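Local structure of serine protease inhibitor 4, isoform B (Drosophila melanogaster, 4P0F) at residues A[139-145]-A[166-170]; A[29-35]-A[276-280]. The protein belongs to the serpin family, probably inhibits serine and perhaps cysteine proteases, and is captured here in its cleaved form. All blocks are in the same frame, centred on the assembly; numbering follows the deposited sequence.

How the interactions relate
Both contacts reach the large central sheet of the serpin fold, sheet A. Interaction 1 seats the C-terminal part of helix 129-143 on strand 161-174, and interaction 2 sets the loop after helix 6-28 against strand 263-281. Strands 328-341 and 311-324 lie between those two strands. The first of these is, by its place in the fold, probably the reactive-centre segment inserted on cleavage, as in other cleaved serpins. Centres are 19 Å apart and nearest atoms about 10 Å, so the contacts do not touch. Along the chain interaction 1 is nested inside the long loop closed by interaction 2, which brings the N-terminal part of the chain beside a strand 241 residues later.

Interaction 1 (A[139-145]-A[166-170]); sequences WVEQRTN and VNAIH
Helix 129-143 is the serpin helix F, which packs on the face of sheet A, and here its C-terminal part meets residues 166-170 of strand 161-174 through Trp139, Val140 and Arg143. The short axes run 25° from parallel. On the strand, Val166, Ala168 and His170 face the helix, while Asn167 and Ile169 point to the other side, where helix 38-49 packs. Val166 CG1 is touched twice: Trp139 brings CZ3, an edge atom of its indole, to 3.8 Å, and Val140, whose side chain crosses that of Val166 at about a right angle, brings CG2 equally near. Alanine suits position 168, since its small side chain lets the helix sit close, Ala168 CB lying 3.8 Å from Arg143 CB. Arg143 chi1 (-58°) sets CG beside its own backbone N, 3.5 Å above the Trp139 ring and over its centre; bends at chi2 and chi3 then steer the guanidinium, whose edge meets Trp139 NE1. Arg143 O lies 3.5 Å from His170 CB, and Asn145 CB comes within 3.6 Å of His170 NE2. His170 NE2 and Asn145 ND2 both hydrogen-bond to Glu330 OE2, which ties both segments to strand 328-341. Thr144 turns its methyl CG2 to the sheet; its OG1 accepts from Ile148 N and donates to Val140 O at 2.9 Å, from 35° out of the carbonyl plane.

Interaction 2 (A[29-35]-A[276-280]); sequences KPGENIV and AEFQV
Val35 O is buried against the phenyl group of Phe278 and has no polar partner in the model; Phe278 CD2 lies 3.3 Å from it, an approach oblique to the ring. A water bridges the two backbones, donating to Asn33 O at 2.8 Å and to Glu277 O at the same distance, and so satisfies two carbonyls that could not bond to each other. Phe278 dominates the contact. Its CG stands opposite the backbone N (chi1 -177°), which carries the ring out from the strand into the loop. Ile34 lies alongside, pointing the same way, with its CG1 4.0 Å from Phe278 CE1 over one face. Glu32 meets the ring edge-on, its side chain at about a right angle to that of Phe278: OE1 is in the ring plane, 3.6 Å from Phe278 CE1, with the carboxylate turned 64° to the ring, a position in which the weakly positive C-H edge would suit an anionic oxygen. Strand 263-281 here pairs with 311-324 in serpin sheet A, and the loop leads from helix 6-28 into the short strand 35-36. A type I turn from Lys29 to Glu32, with Pro30 at its second position, reverses the chain, and Asn33 centres an inverse gamma turn; its side-chain OD1 accepts from Val378 N and ND2 donates to Arg379 O. Val35 slides past Phe278 in the opposite direction, CG1 resting 3.8 Å from Phe278 CB, and its branched side chain also reaches Ala276. Lysine suits the partly exposed position 29: its methylenes run past the CE1/CZ side of the ring, Lys29 CD approaching Phe278 CE1 obliquely at 3.8 Å, and the bent chain carries NZ to 2.9 Å from Gln279 O, beside Val280 CB.

Interaction 1 (A[139-145]-A[166-170])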
loop_
_atom_site.group_PDB
_atom_site.type_symbol
_atom_site.label_atom_id
_atom_site.label_comp_id
_atom_site.label_asym_id
_atom_site.label_seq_id
_atom_site.Cartn_x
_atom_site.Cartn_y
_atom_site.Cartn_z
ATOM N N TRP A 139 -5.545 -7.296 -16.293
ATOM C CA TRP A 139 -6.388 -7.608 -15.152
ATOM C C TRP A 139 -6.187 -6.523 -14.085
ATOM O O TRP A 139 -7.154 -5.989 -13.546
ATOM C CB TRP A 139 -6.071 -9.004 -14.591
ATOM C CG TRP A 139 -6.912 -9.357 -13.396
ATOM C CD1 TRP A 139 -8.168 -9.887 -13.407
ATOM C CD2 TRP A 139 -6.563 -9.178 -12.011
ATOM N NE1 TRP A 139 -8.624 -10.054 -12.118
ATOM C CE2 TRP A 139 -7.659 -9.624 -11.245
ATOM C CE3 TRP A 139 -5.434 -8.683 -11.351
ATOM C CZ2 TRP A 139 -7.657 -9.593 -9.851
ATOM C CZ3 TRP A 139 -5.438 -8.644 -9.963
ATOM C CH2 TRP A 139 -6.545 -9.096 -9.233
ATOM N N VAL A 140 -4.930 -6.183 -13.808
ATOM C CA VAL A 140 -4.630 -5.125 -12.849
ATOM C C VAL A 140 -5.262 -3.786 -13.251
ATOM O O VAL A 140 -5.839 -3.109 -12.408
ATOM C CB VAL A 140 -3.111 -4.933 -12.659
ATOM C CG1 VAL A 140 -2.815 -3.693 -11.805
ATOM C CG2 VAL A 140 -2.501 -6.182 -11.998
ATOM N N GLU A 141 -5.163 -3.399 -14.518
ATOM C CA GLU A 141 -5.824 -2.177 -14.964
ATOM C C GLU A 141 -7.323 -2.224 -14.700
ATOM O O GLU A 141 -7.918 -1.235 -14.268
ATOM C CB GLU A 141 -5.589 -1.927 -16.452
ATOM C CG GLU A 141 -4.178 -1.493 -16.789
ATOM C CD GLU A 141 -4.103 -0.658 -18.053
ATOM O OE1 GLU A 141 -5.041 0.128 -18.310
ATOM O OE2 GLU A 141 -3.098 -0.781 -18.784
ATOM N N GLN A 142 -7.939 -3.373 -14.962
ATOM C CA GLN A 142 -9.381 -3.495 -14.800
ATOM C C GLN A 142 -9.796 -3.412 -13.329
ATOM O O GLN A 142 -10.920 -3.005 -13.025
ATOM C CB GLN A 142 -9.873 -4.800 -15.435
ATOM C CG GLN A 142 -9.791 -4.787 -16.957
ATOM C CD GLN A 142 -10.649 -3.695 -17.596
ATOM O OE1 GLN A 142 -11.680 -3.293 -17.052
ATOM N NE2 GLN A 142 -10.199 -3.187 -18.743
ATOM N N ARG A 143 -8.885 -3.753 -12.423
ATOM C CA ARG A 143 -9.168 -3.701 -10.989
ATOM C C ARG A 143 -8.782 -2.360 -10.355
ATOM O O ARG A 143 -9.014 -2.159 -9.164
ATOM C CB ARG A 143 -8.430 -4.828 -10.254
ATOM C CG ARG A 143 -8.750 -6.240 -10.734
ATOM C CD ARG A 143 -10.137 -6.720 -10.335
ATOM N NE ARG A 143 -11.188 -6.191 -11.198
ATOM C CZ ARG A 143 -11.530 -6.707 -12.375
ATOM N NH1 ARG A 143 -10.900 -7.773 -12.855
ATOM N NH2 ARG A 143 -12.510 -6.148 -13.078
ATOM N N THR A 144 -8.183 -1.458 -11.132
ATOM C CA THR A 144 -7.683 -0.191 -10.586
ATOM C C THR A 144 -8.163 1.023 -11.386
ATOM O O THR A 144 -7.544 2.084 -11.322
ATOM C CB THR A 144 -6.127 -0.151 -10.533
ATOM O OG1 THR A 144 -5.578 -0.301 -11.847
ATOM C CG2 THR A 144 -5.570 -1.229 -9.616
ATOM N N ASN A 145 -9.258 0.860 -12.130
ATOM C CA ASN A 145 -9.820 1.940 -12.955
ATOM C C ASN A 145 -8.761 2.464 -13.918
ATOM O O ASN A 145 -8.669 3.660 -14.182
ATOM C CB ASN A 145 -10.363 3.073 -12.071
ATOM C CG ASN A 145 -11.299 4.003 -12.823
ATOM O OD1 ASN A 145 -11.898 3.616 -13.828
ATOM N ND2 ASN A 145 -11.432 5.240 -12.338
ATOM N N VAL A 166 -0.973 -11.711 -7.334
ATOM C CA VAL A 166 -1.278 -10.291 -7.444
ATOM C C VAL A 166 -2.392 -9.875 -6.503
ATOM O O VAL A 166 -3.405 -10.553 -6.369
ATOM C CB VAL A 166 -1.668 -9.900 -8.882
ATOM C CG1 VAL A 166 -1.782 -8.396 -9.000
ATOM C CG2 VAL A 166 -0.627 -10.421 -9.865
ATOM N N ASN A 167 -2.166 -8.747 -5.835
ATOM C CA ASN A 167 -3.213 -8.035 -5.133
ATOM C C ASN A 167 -3.383 -6.668 -5.757
ATOM O O ASN A 167 -2.399 -5.993 -6.015
ATOM C CB ASN A 167 -2.894 -7.858 -3.650
ATOM C CG ASN A 167 -3.875 -6.929 -2.976
ATOM O OD1 ASN A 167 -3.674 -5.698 -2.927
ATOM N ND2 ASN A 167 -4.967 -7.496 -2.489
ATOM N N ALA A 168 -4.630 -6.262 -5.976
ATOM C CA ALA A 168 -4.928 -4.915 -6.460
ATOM C C ALA A 168 -5.925 -4.265 -5.519
ATOM O O ALA A 168 -6.766 -4.945 -4.936
ATOM C CB ALA A 168 -5.469 -4.955 -7.878
ATOM N N ILE A 169 -5.808 -2.953 -5.350
ATOM C CA ILE A 169 -6.717 -2.206 -4.488
ATOM C C ILE A 169 -7.073 -0.880 -5.152
ATOM O O ILE A 169 -6.230 -0.230 -5.768
ATOM C CB ILE A 169 -6.089 -1.988 -3.080
ATOM C CG1 ILE A 169 -7.004 -1.152 -2.178
ATOM C CG2 ILE A 169 -4.706 -1.356 -3.192
ATOM C CD1 ILE A 169 -6.612 -1.228 -0.694
ATOM N N HIS A 170 -8.349 -0.517 -5.062
ATOM C CA HIS A 170 -8.832 0.738 -5.628
ATOM C C HIS A 170 -9.743 1.437 -4.650
ATOM O O HIS A 170 -10.643 0.829 -4.080
ATOM C CB HIS A 170 -9.574 0.500 -6.935
ATOM C CG HIS A 170 -10.108 1.758 -7.552
ATOM N ND1 HIS A 170 -11.428 2.131 -7.447
ATOM C CD2 HIS A 170 -9.488 2.738 -8.251
ATOM C CE1 HIS A 170 -11.605 3.289 -8.066
ATOM N NE2 HIS A 170 -10.446 3.676 -8.564
#

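Interaction 2 (A[29-35]-A[276-280])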
loop_
_atom_site.group_PDB
_atom_site.type_symbol
_atom_site.label_atom_id
_atom_site.label_comp_id
_atom_site.label_asym_id
_atom_site.label_seq_id
_atom_site.Cartn_x
_atom_site.Cartn_y
_atom_site.Cartn_z
ATOM N N LYS A 29 14.542 5.998 -1.324
ATOM C CA LYS A 29 14.087 7.035 -2.258
ATOM C C LYS A 29 13.795 8.354 -1.527
ATOM O O LYS A 29 12.638 8.760 -1.408
ATOM C CB LYS A 29 12.833 6.558 -3.004
ATOM C CG LYS A 29 12.943 5.150 -3.585
ATOM C CD LYS A 29 12.640 5.113 -5.070
ATOM C CE LYS A 29 12.645 3.681 -5.585
ATOM N NZ LYS A 29 11.610 3.448 -6.628
ATOM N N PRO A 30 14.852 9.037 -1.048
ATOM C CA PRO A 30 14.755 10.140 -0.076
ATOM C C PRO A 30 13.992 11.399 -0.518
ATOM O O PRO A 30 13.315 11.990 0.324
ATOM C CB PRO A 30 16.225 10.493 0.196
ATOM C CG PRO A 30 16.980 9.953 -0.966
ATOM C CD PRO A 30 16.252 8.718 -1.372
ATOM N N GLY A 31 14.094 11.800 -1.781
ATOM C CA GLY A 31 13.515 13.061 -2.221
ATOM C C GLY A 31 12.228 12.933 -3.015
ATOM O O GLY A 31 11.840 13.864 -3.724
ATOM N N GLU A 32 11.559 11.790 -2.880
ATOM C CA GLU A 32 10.408 11.457 -3.716
ATOM C C GLU A 32 9.101 11.451 -2.948
ATOM O O GLU A 32 9.067 11.127 -1.758
ATOM C CB GLU A 32 10.611 10.083 -4.361
ATOM C CG GLU A 32 11.681 10.074 -5.441
ATOM C CD GLU A 32 11.813 8.724 -6.126
ATOM O OE1 GLU A 32 10.812 7.979 -6.176
ATOM O OE2 GLU A 32 12.919 8.409 -6.611
ATOM N N ASN A 33 8.019 11.781 -3.647
ATOM C CA ASN A 33 6.685 11.659 -3.079
ATOM C C ASN A 33 6.224 10.214 -3.059
ATOM O O ASN A 33 5.489 9.760 -3.927
ATOM C CB ASN A 33 5.690 12.510 -3.855
ATOM C CG ASN A 33 5.966 13.992 -3.714
ATOM O OD1 ASN A 33 6.767 14.408 -2.881
ATOM N ND2 ASN A 33 5.310 14.797 -4.536
ATOM N N ILE A 34 6.650 9.499 -2.037
ATOM C CA ILE A 34 6.308 8.101 -1.900
ATOM C C ILE A 34 4.810 7.920 -1.686
ATOM O O ILE A 34 4.195 8.658 -0.930
ATOM C CB ILE A 34 7.099 7.492 -0.726
ATOM C CG1 ILE A 34 8.595 7.524 -1.058
ATOM C CG2 ILE A 34 6.641 6.063 -0.425
ATOM C CD1 ILE A 34 9.495 7.193 0.110
ATOM N N VAL A 35 4.223 6.942 -2.369
ATOM C CA VAL A 35 2.882 6.481 -2.031
ATOM C C VAL A 35 2.864 4.983 -2.228
ATOM O O VAL A 35 3.448 4.484 -3.181
ATOM C CB VAL A 35 1.767 7.171 -2.871
ATOM C CG1 VAL A 35 1.997 7.015 -4.371
ATOM C CG2 VAL A 35 0.391 6.642 -2.476
ATOM N N ALA A 276 0.296 11.847 -6.946
ATOM C CA ALA A 276 1.593 11.200 -6.869
ATOM C C ALA A 276 1.491 9.794 -7.442
ATOM O O ALA A 276 0.439 9.164 -7.374
ATOM C CB ALA A 276 2.091 11.175 -5.433
ATOM N N GLU A 277 2.584 9.332 -8.040
ATOM C CA GLU A 277 2.680 7.971 -8.555
ATOM C C GLU A 277 4.025 7.431 -8.114
ATOM O O GLU A 277 5.016 8.161 -8.137
ATOM C CB GLU A 277 2.564 7.934 -10.075
ATOM C CG GLU A 277 1.579 8.927 -10.654
ATOM C CD GLU A 277 1.358 8.729 -12.143
ATOM O OE1 GLU A 277 1.653 7.623 -12.649
ATOM O OE2 GLU A 277 0.892 9.681 -12.806
ATOM N N PHE A 278 4.076 6.158 -7.730
ATOM C CA PHE A 278 5.290 5.581 -7.188
ATOM C C PHE A 278 5.364 4.119 -7.578
ATOM O O PHE A 278 4.348 3.421 -7.582
ATOM C CB PHE A 278 5.312 5.735 -5.666
ATOM C CG PHE A 278 6.564 5.226 -5.010
ATOM C CD1 PHE A 278 7.752 5.931 -5.110
ATOM C CD2 PHE A 278 6.546 4.062 -4.272
ATOM C CE1 PHE A 278 8.892 5.476 -4.499
ATOM C CE2 PHE A 278 7.691 3.610 -3.652
ATOM C CZ PHE A 278 8.857 4.310 -3.768
ATOM N N GLN A 279 6.559 3.680 -7.949
ATOM C CA GLN A 279 6.776 2.277 -8.266
ATOM C C GLN A 279 8.121 1.840 -7.722
ATOM O O GLN A 279 9.089 2.608 -7.728
ATOM C CB GLN A 279 6.692 2.033 -9.764
ATOM C CG GLN A 279 7.725 2.730 -10.612
ATOM C CD GLN A 279 7.478 2.502 -12.100
ATOM O OE1 GLN A 279 6.537 3.047 -12.679
ATOM N NE2 GLN A 279 8.311 1.676 -12.715
ATOM N N VAL A 280 8.168 0.601 -7.251
ATOM C CA VAL A 280 9.357 0.067 -6.629
ATOM C C VAL A 280 9.350 -1.451 -6.683
ATOM O O VAL A 280 8.284 -2.075 -6.616
ATOM C CB VAL A 280 9.472 0.530 -5.152
ATOM C CG1 VAL A 280 8.305 0.005 -4.323
ATOM C CG2 VAL A 280 10.796 0.111 -4.546
HETATM O O HOH W 1 6.570 9.903 -6.551
#